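Local coordinates for tryptophane-5-halogenase (Microbispora sp. ATCC PTA-5024, PDB 5UAO), which probably catalyses the FAD-dependent chlorination of tryptophan at its indole 5-position in a lanthipeptide precursor during biosynthesis of the antibiotic NAI-107, at residues Ala40-Ala45 and Val194-Ala199; Leu86-Ala91 and Val182-Glu187; Tyr225-Asp230 and Gln367-Leu372. One frame throughout, in Å; residues are numbered along the deposited sequence.

Contact 1. Residues Ala40-Ala45 and Val194-Ala199; sequences AGYLTA and VRHVDA. With FAD (flavin-adenine dinucleotide), chain E.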
loop_
_atom_site.group_PDB
_atom_site.type_symbol
_atom_site.label_atom_id
_atom_site.label_comp_id
_atom_site.label_asym_id
_atom_site.label_seq_id
_atom_site.Cartn_x
_atom_site.Cartn_y
_atom_site.Cartn_z
ATOM N N ALA A 40 15.001 21.708 7.525
ATOM C CA ALA A 40 14.248 20.753 8.317
ATOM C C ALA A 40 13.665 21.426 9.562
ATOM O O ALA A 40 12.492 21.233 9.921
ATOM C CB ALA A 40 15.145 19.545 8.700
ATOM N N GLY A 41 14.472 22.217 10.243
ATOM C CA GLY A 41 14.064 22.788 11.507
ATOM C C GLY A 41 12.953 23.835 11.287
ATOM O O GLY A 41 11.931 23.819 11.988
ATOM N N TYR A 42 13.122 24.676 10.275
ATOM C CA TYR A 42 12.128 25.752 10.039
ATOM C C TYR A 42 10.800 25.196 9.546
ATOM O O TYR A 42 9.739 25.630 10.038
ATOM C CB TYR A 42 12.681 26.904 9.177
ATOM C CG TYR A 42 13.542 27.868 10.059
ATOM C CD1 TYR A 42 12.938 28.776 10.897
ATOM C CD2 TYR A 42 14.919 27.783 10.110
ATOM C CE1 TYR A 42 13.678 29.573 11.741
ATOM C CE2 TYR A 42 15.668 28.605 10.928
ATOM C CZ TYR A 42 15.015 29.511 11.748
ATOM O OH TYR A 42 15.707 30.362 12.566
ATOM N N LEU A 43 10.844 24.208 8.644
ATOM C CA LEU A 43 9.628 23.614 8.214
ATOM C C LEU A 43 8.906 22.911 9.337
ATOM O O LEU A 43 7.682 22.980 9.427
ATOM C CB LEU A 43 9.846 22.686 7.013
ATOM C CG LEU A 43 10.374 23.331 5.727
ATOM C CD1 LEU A 43 10.686 22.243 4.770
ATOM C CD2 LEU A 43 9.367 24.298 5.055
ATOM N N THR A 44 9.621 22.238 10.227
ATOM C CA THR A 44 8.976 21.601 11.348
ATOM C C THR A 44 8.367 22.617 12.286
ATOM O O THR A 44 7.203 22.437 12.700
ATOM C CB THR A 44 9.990 20.816 12.193
ATOM O OG1 THR A 44 10.606 19.852 11.356
ATOM C CG2 THR A 44 9.321 20.133 13.327
ATOM N N ALA A 45 9.115 23.672 12.620
ATOM C CA ALA A 45 8.596 24.686 13.553
ATOM C C ALA A 45 7.338 25.409 12.976
ATOM O O ALA A 45 6.364 25.620 13.685
ATOM C CB ALA A 45 9.688 25.698 13.862
ATOM N N VAL A 194 7.048 31.668 16.559
ATOM C CA VAL A 194 8.080 30.669 16.921
ATOM C C VAL A 194 9.170 31.424 17.708
ATOM O O VAL A 194 9.644 32.472 17.223
ATOM C CB VAL A 194 8.675 29.979 15.669
ATOM C CG1 VAL A 194 9.872 29.131 16.049
ATOM C CG2 VAL A 194 7.640 29.085 14.987
ATOM N N ARG A 195 9.563 30.938 18.888
ATOM C CA ARG A 195 10.661 31.613 19.633
ATOM C C ARG A 195 12.017 31.140 19.141
ATOM O O ARG A 195 12.214 29.971 18.928
ATOM C CB ARG A 195 10.540 31.310 21.121
ATOM C CG ARG A 195 9.155 31.586 21.675
ATOM C CD ARG A 195 9.156 31.664 23.204
ATOM N NE ARG A 195 9.284 30.365 23.881
ATOM C CZ ARG A 195 10.417 29.854 24.365
ATOM N NH1 ARG A 195 11.578 30.480 24.213
ATOM N NH2 ARG A 195 10.388 28.681 24.988
ATOM N N HIS A 196 12.958 32.039 18.984
ATOM C CA HIS A 196 14.291 31.674 18.584
ATOM C C HIS A 196 15.260 31.613 19.793
ATOM O O HIS A 196 15.190 32.470 20.644
ATOM C CB HIS A 196 14.788 32.653 17.560
ATOM C CG HIS A 196 16.025 32.194 16.881
ATOM N ND1 HIS A 196 17.296 32.536 17.322
ATOM C CD2 HIS A 196 16.196 31.409 15.792
ATOM C CE1 HIS A 196 18.193 31.970 16.530
ATOM N NE2 HIS A 196 17.551 31.281 15.593
ATOM N N VAL A 197 16.117 30.576 19.864
ATOM C CA VAL A 197 17.173 30.461 20.855
ATOM C C VAL A 197 18.551 30.276 20.149
ATOM O O VAL A 197 18.715 29.358 19.329
ATOM C CB VAL A 197 16.861 29.307 21.806
ATOM C CG1 VAL A 197 17.956 29.157 22.840
ATOM C CG2 VAL A 197 15.522 29.549 22.518
ATOM N N ASP A 198 19.503 31.167 20.391
ATOM C CA ASP A 198 20.820 31.025 19.809
ATOM C C ASP A 198 21.674 30.262 20.807
ATOM O O ASP A 198 22.044 30.794 21.859
ATOM C CB ASP A 198 21.412 32.377 19.440
ATOM C CG ASP A 198 22.887 32.305 18.976
ATOM O OD1 ASP A 198 23.411 31.235 18.581
ATOM O OD2 ASP A 198 23.552 33.369 19.031
ATOM N N ALA A 199 22.026 29.030 20.471
ATOM C CA ALA A 199 22.800 28.203 21.417
ATOM C C ALA A 199 23.481 27.066 20.690
ATOM O O ALA A 199 23.018 26.610 19.647
ATOM C CB ALA A 199 21.865 27.656 22.485
HETATM P PA FAD E . 21.323 21.121 8.172
HETATM O O1A FAD E . 20.982 22.048 7.005
HETATM O O2A FAD E . 22.668 20.375 8.269
HETATM O O5B FAD E . 21.011 21.868 9.561
HETATM C C5B FAD E . 21.462 21.452 10.834
HETATM C C4B FAD E . 21.124 22.558 11.817
HETATM O O4B FAD E . 21.407 21.920 13.065
HETATM C C3B FAD E . 21.961 23.852 11.767
HETATM O O3B FAD E . 21.128 25.100 11.983
HETATM C C2B FAD E . 22.957 23.678 12.919
HETATM O O2B FAD E . 23.469 24.937 13.519
HETATM C C1B FAD E . 22.109 22.856 13.890
HETATM N N9A FAD E . 22.951 22.168 14.898
HETATM C C8A FAD E . 23.781 21.104 14.680
HETATM N N7A FAD E . 24.366 20.743 15.856
HETATM C C5A FAD E . 23.915 21.602 16.804
HETATM C C6A FAD E . 24.198 21.798 18.221
HETATM N N6A FAD E . 25.072 20.964 18.860
HETATM N N1A FAD E . 23.536 22.762 18.845
HETATM C C2A FAD E . 22.649 23.570 18.233
HETATM N N3A FAD E . 22.373 23.454 16.933
HETATM C C4A FAD E . 22.977 22.503 16.196
HETATM N N1 FAD E . 17.051 17.956 -0.843
HETATM C C2 FAD E . 16.108 18.297 -1.785
HETATM O O2 FAD E . 14.869 18.291 -1.490
HETATM N N3 FAD E . 16.466 18.663 -3.045
HETATM C C4 FAD E . 17.747 18.722 -3.462
HETATM O O4 FAD E . 17.975 19.058 -4.666
HETATM C C4X FAD E . 18.816 18.365 -2.469
HETATM N N5 FAD E . 20.142 18.322 -2.782
HETATM C C5X FAD E . 21.092 17.994 -1.875
HETATM C C6 FAD E . 22.425 17.972 -2.263
HETATM C C7 FAD E . 23.424 17.608 -1.377
HETATM C C7M FAD E . 24.877 17.599 -1.751
HETATM C C8 FAD E . 23.083 17.296 0.009
HETATM C C8M FAD E . 24.189 16.914 0.971
HETATM C C9 FAD E . 21.754 17.307 0.397
HETATM C C9A FAD E . 20.712 17.621 -0.479
HETATM N N10 FAD E . 19.328 17.614 -0.086
HETATM C C10 FAD E . 18.379 17.971 -1.095
HETATM C "C1'" FAD E . 18.796 17.365 1.289
HETATM C "C2'" FAD E . 18.457 18.844 1.810
HETATM O "O2'" FAD E . 19.686 19.521 1.579
HETATM C "C3'" FAD E . 18.307 19.456 3.249
HETATM O "O3'" FAD E . 18.399 20.912 3.479
HETATM C "C4'" FAD E . 19.599 19.235 3.980
HETATM O "O4'" FAD E . 20.508 18.403 3.198
HETATM C "C5'" FAD E . 19.194 18.801 5.389
HETATM O "O5'" FAD E . 18.656 19.880 6.097
HETATM P P FAD E . 18.812 19.732 7.719
HETATM O O1P FAD E . 18.445 18.373 8.137
HETATM O O2P FAD E . 17.951 20.891 8.207
HETATM O O3P FAD E . 20.314 19.833 8.181
#

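Contact 2. Residues Leu86-Ala91 and Val182-Glu187; sequences LGIDPA and VRYLTE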
loop_
_atom_site.group_PDB
_atom_site.type_symbol
_atom_site.label_atom_id
_atom_site.label_comp_id
_atom_site.label_asym_id
_atom_site.label_seq_id
_atom_site.Cartn_x
_atom_site.Cartn_y
_atom_site.Cartn_z
ATOM N N LEU A 86 1.413 24.640 5.186
ATOM C CA LEU A 86 2.028 25.705 5.983
ATOM C C LEU A 86 1.351 27.086 5.737
ATOM O O LEU A 86 1.748 28.065 6.389
ATOM C CB LEU A 86 3.534 25.818 5.768
ATOM C CG LEU A 86 4.450 24.594 6.053
ATOM C CD1 LEU A 86 5.860 25.074 5.832
ATOM C CD2 LEU A 86 4.321 24.067 7.461
ATOM N N GLY A 87 0.367 27.168 4.841
ATOM C CA GLY A 87 -0.365 28.455 4.607
ATOM C C GLY A 87 0.540 29.594 4.112
ATOM O O GLY A 87 0.335 30.786 4.417
ATOM N N ILE A 88 1.551 29.258 3.323
ATOM C CA ILE A 88 2.452 30.280 2.781
ATOM C C ILE A 88 1.786 30.911 1.584
ATOM O O ILE A 88 1.408 30.196 0.662
ATOM C CB ILE A 88 3.796 29.675 2.352
ATOM C CG1 ILE A 88 4.587 29.261 3.605
ATOM C CG2 ILE A 88 4.561 30.671 1.517
ATOM C CD1 ILE A 88 5.875 28.558 3.284
ATOM N N ASP A 89 1.592 32.234 1.623
ATOM C CA ASP A 89 1.009 32.990 0.531
ATOM C C ASP A 89 1.869 32.961 -0.732
ATOM O O ASP A 89 3.022 33.358 -0.709
ATOM C CB ASP A 89 0.861 34.470 0.944
ATOM C CG ASP A 89 0.401 35.372 -0.224
ATOM O OD1 ASP A 89 -0.758 35.265 -0.658
ATOM O OD2 ASP A 89 1.188 36.185 -0.728
ATOM N N PRO A 90 1.284 32.582 -1.849
ATOM C CA PRO A 90 2.158 32.398 -3.022
ATOM C C PRO A 90 2.766 33.627 -3.603
ATOM O O PRO A 90 3.873 33.546 -4.110
ATOM C CB PRO A 90 1.266 31.720 -4.040
ATOM C CG PRO A 90 -0.118 31.860 -3.551
ATOM C CD PRO A 90 -0.062 31.999 -2.059
ATOM N N ALA A 91 2.074 34.777 -3.540
ATOM C CA ALA A 91 2.644 35.995 -4.093
ATOM C C ALA A 91 3.869 36.399 -3.270
ATOM O O ALA A 91 4.941 36.729 -3.801
ATOM C CB ALA A 91 1.574 37.124 -4.135
ATOM N N VAL A 182 15.668 29.785 3.169
ATOM C CA VAL A 182 15.904 29.825 4.598
ATOM C C VAL A 182 15.591 31.164 5.265
ATOM O O VAL A 182 15.045 31.169 6.365
ATOM C CB VAL A 182 17.295 29.273 5.009
ATOM C CG1 VAL A 182 17.435 29.373 6.525
ATOM C CG2 VAL A 182 17.368 27.792 4.664
ATOM N N ARG A 183 15.983 32.260 4.624
ATOM C CA ARG A 183 15.791 33.577 5.194
ATOM C C ARG A 183 14.264 33.814 5.300
ATOM O O ARG A 183 13.773 34.303 6.284
ATOM C CB ARG A 183 16.479 34.646 4.331
ATOM C CG ARG A 183 16.222 36.066 4.808
ATOM C CD ARG A 183 17.130 37.047 4.103
ATOM N NE ARG A 183 16.554 38.391 4.009
ATOM C CZ ARG A 183 16.623 39.333 4.956
ATOM N NH1 ARG A 183 17.242 39.103 6.120
ATOM N NH2 ARG A 183 16.062 40.522 4.730
ATOM N N TYR A 184 13.543 33.449 4.256
ATOM C CA TYR A 184 12.111 33.614 4.254
ATOM C C TYR A 184 11.394 32.798 5.288
ATOM O O TYR A 184 10.545 33.298 6.018
ATOM C CB TYR A 184 11.543 33.229 2.906
ATOM C CG TYR A 184 10.054 33.396 2.873
ATOM C CD1 TYR A 184 9.470 34.672 3.028
ATOM C CD2 TYR A 184 9.231 32.348 2.586
ATOM C CE1 TYR A 184 8.079 34.853 2.976
ATOM C CE2 TYR A 184 7.846 32.527 2.509
ATOM C CZ TYR A 184 7.275 33.788 2.681
ATOM O OH TYR A 184 5.891 33.970 2.590
ATOM N N LEU A 185 11.727 31.518 5.369
ATOM C CA LEU A 185 11.181 30.694 6.412
ATOM C C LEU A 185 11.530 31.220 7.812
ATOM O O LEU A 185 10.725 31.163 8.735
ATOM C CB LEU A 185 11.671 29.246 6.275
ATOM C CG LEU A 185 11.309 28.480 5.004
ATOM C CD1 LEU A 185 11.990 27.112 5.000
ATOM C CD2 LEU A 185 9.810 28.401 4.821
ATOM N N THR A 186 12.716 31.770 7.948
ATOM C CA THR A 186 13.130 32.293 9.251
ATOM C C THR A 186 12.283 33.504 9.644
ATOM O O THR A 186 11.842 33.669 10.799
ATOM C CB THR A 186 14.613 32.670 9.204
ATOM O OG1 THR A 186 15.397 31.487 8.950
ATOM C CG2 THR A 186 15.072 33.349 10.544
ATOM N N GLU A 187 12.009 34.316 8.651
ATOM C CA GLU A 187 11.158 35.495 8.842
ATOM C C GLU A 187 9.739 35.094 9.169
ATOM O O GLU A 187 9.123 35.694 10.051
ATOM C CB GLU A 187 11.182 36.400 7.570
ATOM C CG GLU A 187 10.115 37.513 7.530
ATOM C CD GLU A 187 9.479 37.731 6.144
ATOM O OE1 GLU A 187 10.075 38.447 5.294
ATOM O OE2 GLU A 187 8.351 37.212 5.919
#

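Contact 3. Residues Tyr225-Asp230 and Gln367-Leu372; sequences YDFYVD and QILVSL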
loop_
_atom_site.group_PDB
_atom_site.type_symbol
_atom_site.label_atom_id
_atom_site.label_comp_id
_atom_site.label_asym_id
_atom_site.label_seq_id
_atom_site.Cartn_x
_atom_site.Cartn_y
_atom_site.Cartn_z
ATOM N N TYR A 225 12.343 21.130 27.305
ATOM C CA TYR A 225 11.069 21.163 26.537
ATOM C C TYR A 225 10.325 19.871 26.796
ATOM O O TYR A 225 10.918 18.833 27.174
ATOM C CB TYR A 225 11.273 21.367 24.993
ATOM C CG TYR A 225 12.110 22.593 24.669
ATOM C CD1 TYR A 225 11.581 23.874 24.767
ATOM C CD2 TYR A 225 13.457 22.474 24.391
ATOM C CE1 TYR A 225 12.370 24.996 24.582
ATOM C CE2 TYR A 225 14.248 23.579 24.184
ATOM C CZ TYR A 225 13.671 24.837 24.263
ATOM O OH TYR A 225 14.497 25.867 24.058
ATOM N N ASP A 226 9.038 19.872 26.554
ATOM C CA ASP A 226 8.257 18.645 26.741
ATOM C C ASP A 226 8.537 17.617 25.636
ATOM O O ASP A 226 8.514 16.440 25.876
ATOM C CB ASP A 226 6.755 18.938 26.832
ATOM C CG ASP A 226 6.381 19.817 28.061
ATOM O OD1 ASP A 226 6.945 19.617 29.173
ATOM O OD2 ASP A 226 5.495 20.682 27.893
ATOM N N PHE A 227 8.851 18.098 24.441
ATOM C CA PHE A 227 9.179 17.239 23.317
ATOM C C PHE A 227 10.302 17.896 22.524
ATOM O O PHE A 227 10.316 19.104 22.372
ATOM C CB PHE A 227 7.958 17.030 22.395
ATOM C CG PHE A 227 8.108 15.867 21.446
ATOM C CD1 PHE A 227 7.747 14.560 21.842
ATOM C CD2 PHE A 227 8.629 16.054 20.190
ATOM C CE1 PHE A 227 7.876 13.478 20.980
ATOM C CE2 PHE A 227 8.749 14.986 19.295
ATOM C CZ PHE A 227 8.400 13.682 19.707
ATOM N N TYR A 228 11.193 17.085 21.963
ATOM C CA TYR A 228 12.297 17.595 21.147
ATOM C C TYR A 228 12.225 17.065 19.702
ATOM O O TYR A 228 12.070 15.843 19.489
ATOM C CB TYR A 228 13.640 17.118 21.750
ATOM C CG TYR A 228 13.809 17.515 23.203
ATOM C CD1 TYR A 228 13.201 16.781 24.209
ATOM C CD2 TYR A 228 14.521 18.642 23.543
ATOM C CE1 TYR A 228 13.300 17.183 25.506
ATOM C CE2 TYR A 228 14.614 19.060 24.868
ATOM C CZ TYR A 228 14.038 18.346 25.831
ATOM O OH TYR A 228 14.163 18.776 27.186
ATOM N N VAL A 229 12.484 17.933 18.743
ATOM C CA VAL A 229 12.652 17.476 17.350
ATOM C C VAL A 229 14.167 17.582 17.017
ATOM O O VAL A 229 14.794 18.639 17.217
ATOM C CB VAL A 229 11.788 18.281 16.356
ATOM C CG1 VAL A 229 11.778 17.622 14.997
ATOM C CG2 VAL A 229 10.329 18.424 16.788
ATOM N N ASP A 230 14.779 16.464 16.601
ATOM C CA ASP A 230 16.154 16.490 16.208
ATOM C C ASP A 230 16.305 16.871 14.730
ATOM O O ASP A 230 16.038 16.065 13.819
ATOM C CB ASP A 230 16.830 15.156 16.488
ATOM C CG ASP A 230 18.314 15.223 16.235
ATOM O OD1 ASP A 230 18.799 16.180 15.591
ATOM O OD2 ASP A 230 19.035 14.276 16.662
ATOM N N GLN A 367 4.622 15.769 8.659
ATOM C CA GLN A 367 3.177 15.441 8.750
ATOM C C GLN A 367 2.937 14.364 9.725
ATOM O O GLN A 367 1.943 14.346 10.427
ATOM C CB GLN A 367 2.562 15.066 7.382
ATOM C CG GLN A 367 2.369 16.251 6.555
ATOM C CD GLN A 367 1.753 15.886 5.241
ATOM O OE1 GLN A 367 2.447 15.753 4.204
ATOM N NE2 GLN A 367 0.470 15.647 5.285
ATOM N N ILE A 368 3.842 13.402 9.763
ATOM C CA ILE A 368 3.788 12.335 10.754
ATOM C C ILE A 368 3.838 12.888 12.182
ATOM O O ILE A 368 2.969 12.579 13.030
ATOM C CB ILE A 368 4.924 11.313 10.506
ATOM C CG1 ILE A 368 4.648 10.525 9.213
ATOM C CG2 ILE A 368 5.118 10.333 11.647
ATOM C CD1 ILE A 368 5.785 9.613 8.848
ATOM N N LEU A 369 4.819 13.724 12.440
ATOM C CA LEU A 369 4.977 14.312 13.768
ATOM C C LEU A 369 3.765 15.133 14.140
ATOM O O LEU A 369 3.221 15.033 15.250
ATOM C CB LEU A 369 6.201 15.213 13.774
ATOM C CG LEU A 369 6.397 16.080 15.070
ATOM C CD1 LEU A 369 6.662 15.168 16.258
ATOM C CD2 LEU A 369 7.510 17.071 14.868
ATOM N N VAL A 370 3.314 15.955 13.216
ATOM C CA VAL A 370 2.249 16.922 13.539
ATOM C C VAL A 370 0.917 16.245 13.795
ATOM O O VAL A 370 0.154 16.649 14.726
ATOM C CB VAL A 370 2.146 18.028 12.514
ATOM C CG1 VAL A 370 0.968 18.976 12.805
ATOM C CG2 VAL A 370 3.444 18.829 12.574
ATOM N N SER A 371 0.658 15.196 13.027
ATOM C CA SER A 371 -0.508 14.373 13.247
ATOM C C SER A 371 -0.474 13.525 14.482
ATOM O O SER A 371 -1.515 13.238 15.017
ATOM C CB SER A 371 -0.605 13.337 12.112
ATOM O OG SER A 371 -0.831 13.986 10.909
ATOM N N LEU A 372 0.689 12.950 14.809
ATOM C CA LEU A 372 0.772 11.936 15.820
ATOM C C LEU A 372 1.289 12.382 17.205
ATOM O O LEU A 372 1.233 11.601 18.153
ATOM C CB LEU A 372 1.603 10.750 15.324
ATOM C CG LEU A 372 1.099 9.978 14.118
ATOM C CD1 LEU A 372 1.977 8.738 13.919
ATOM C CD2 LEU A 372 -0.344 9.580 14.248
#

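Contact 1. Residues Ala40-Ala45 and Val194-Ala199
Apolar packing joins A45, on helix 39-51, to V194. The A45 methyl CB lies 4.1 Å from V194 CG1, and V194 CG2 rests 3.9 Å from A45 O. Branched at CB, V194 offers both methyls to one small partner: with CG1 turned away from the backbone N (chi1 171°) and CG2 lying beside that N, both reach A45. Alanine lets the chains come as near as 6.9 Å between the A45 and V194 CA atoms.

The polar side chains touch without bonding to each other. Y42 crosses H196 at about a right angle and sets its OH at the imidazole edge, 3.4 Å from H196 CD2. Both Y42 OH and H196 NE2 are hydrogen-bonded to OE2 of E61, so a single carboxylate oxygen on strand 56-61 holds both rings.

Within the helix, T44 OG1 bonds A40 O at 2.7 Å, and T44 N reaches that oxygen from the opposite face.

Toward the cofactor, A40 N donates to FAD O2P (3.1 Å, N-H...O angle 147°), while A199 O approaches FAD C2A. This helix start facing a pyrophosphate, with G41 as a glycine of the probable GxGxxG motif, is consistent with a Rossmann-type beta-alpha-beta unit (31-35, 39-51, 56-61).

Contact 2. Residues Leu86-Ala91 and Val182-Glu187
V182 O is gripped by two donors of T186, OG1 at 2.6 Å and N at 2.9 Å, in the helix that presses Y184 and L185 against I88. The donors come from opposite faces of the carbonyl plane, and the threonine hydroxyl is thereby satisfied within its own helix. The contact packs the short link between helices 76-85 and 90-97 on helix 178-191: G87, with positive phi, leaves helix 76-85, and D89 is the N-cap of helix 90-97. Glycine takes that backbone conformation with little strain, while the short carboxylate of D89 can turn back to E92 N through OD2.

Between G87 and D89, I88 points toward helix 178-191. Its CG2 lies in the plane of the Y184 ring, at the edge, 3.9 Å from Y184 CE2 and 3.7 Å from Y184 OH, and the two side chains pass one another head to tail. Y184 extends with CG anti to the backbone N (chi1 -180°), which carries the hydroxyl out to the link. There the OH is hydrogen-bonded to OE1 of E92, the residue whose N is capped by D89. A tyrosine suits the place because its ring edge is apolar and its end polar; F93 of helix 90-97 touches both Y184 and I88. The other branch of the isoleucine completes the apolar seam, I88 CD1 meeting L185 CD2 at 4.2 Å.

Contact 3. Residues Tyr225-Asp230 and Gln367-Leu372
The F227 ring receives L369 obliquely: L369 CD1 is 3.7 Å from F227 CE2 and 4.1 Å from F227 CZ. The motif is a helix laid on the parallel part of a mixed sheet, as in Rossmann-like flavoprotein folds: strand 227-230 runs between strands 31-35 and 341-343, and helix 358-372 packs against one of its sides. W337 meets the F227 ring with the planes at about 80°. Y225, in the loop before the strand, and Y228 pack on one another: Y225 CB sits over one face of the Y228 ring, nearer its edge than its centre, 4.0 Å from the plane, while Y228 CE2 lies in plane at the edge of the Y225 ring. Their arrangement is tied by Y225 N, which donates to Y228 OH at 3.0 Å in a nearly straight bond.

F227 and V229, two positions apart on the strand, both point toward the helix, and L369 answers both. Its chi1 of 172° sends CG out toward the sheet, and chi2 of 65° sets CD1 toward F227 and CD2 toward V229, which lets one forked leucine serve two residues on the strand. F227 and L369 lie alongside, pointing opposite ways. The beta-branched valine is at home in a strand. Helix 358-372 also reaches the dimer interface, where Q367 and I368 pack on F447 of the second subunit. V229 and L369 meet tip to tip, V229 CG2 standing 3.7 Å from L369 CD2.

Overall arrangement
Helix 39-51 is the hub of the three contacts. Through Y42 and L43, contact 1 touches contact 2: L43 CD2 lies 3.7 Å from L86 CD1, and Y42 CZ is 3.4 Å from T186 OG1. Through T44 it touches contact 3, T44 CG2 being 3.9 Å from both L369 CD2 and V229 CG1. Contacts 2 and 3 do not meet; their nearest atoms are about 7 Å apart and their centres 21 Å. Strands 195-208 and 227-230 belong to the same sheet. FAD is hydrogen-bonded by A40 of contact 1, whereas the side chains of L185 and V229 lie about 9 and 10 Å from it, behind the first shell.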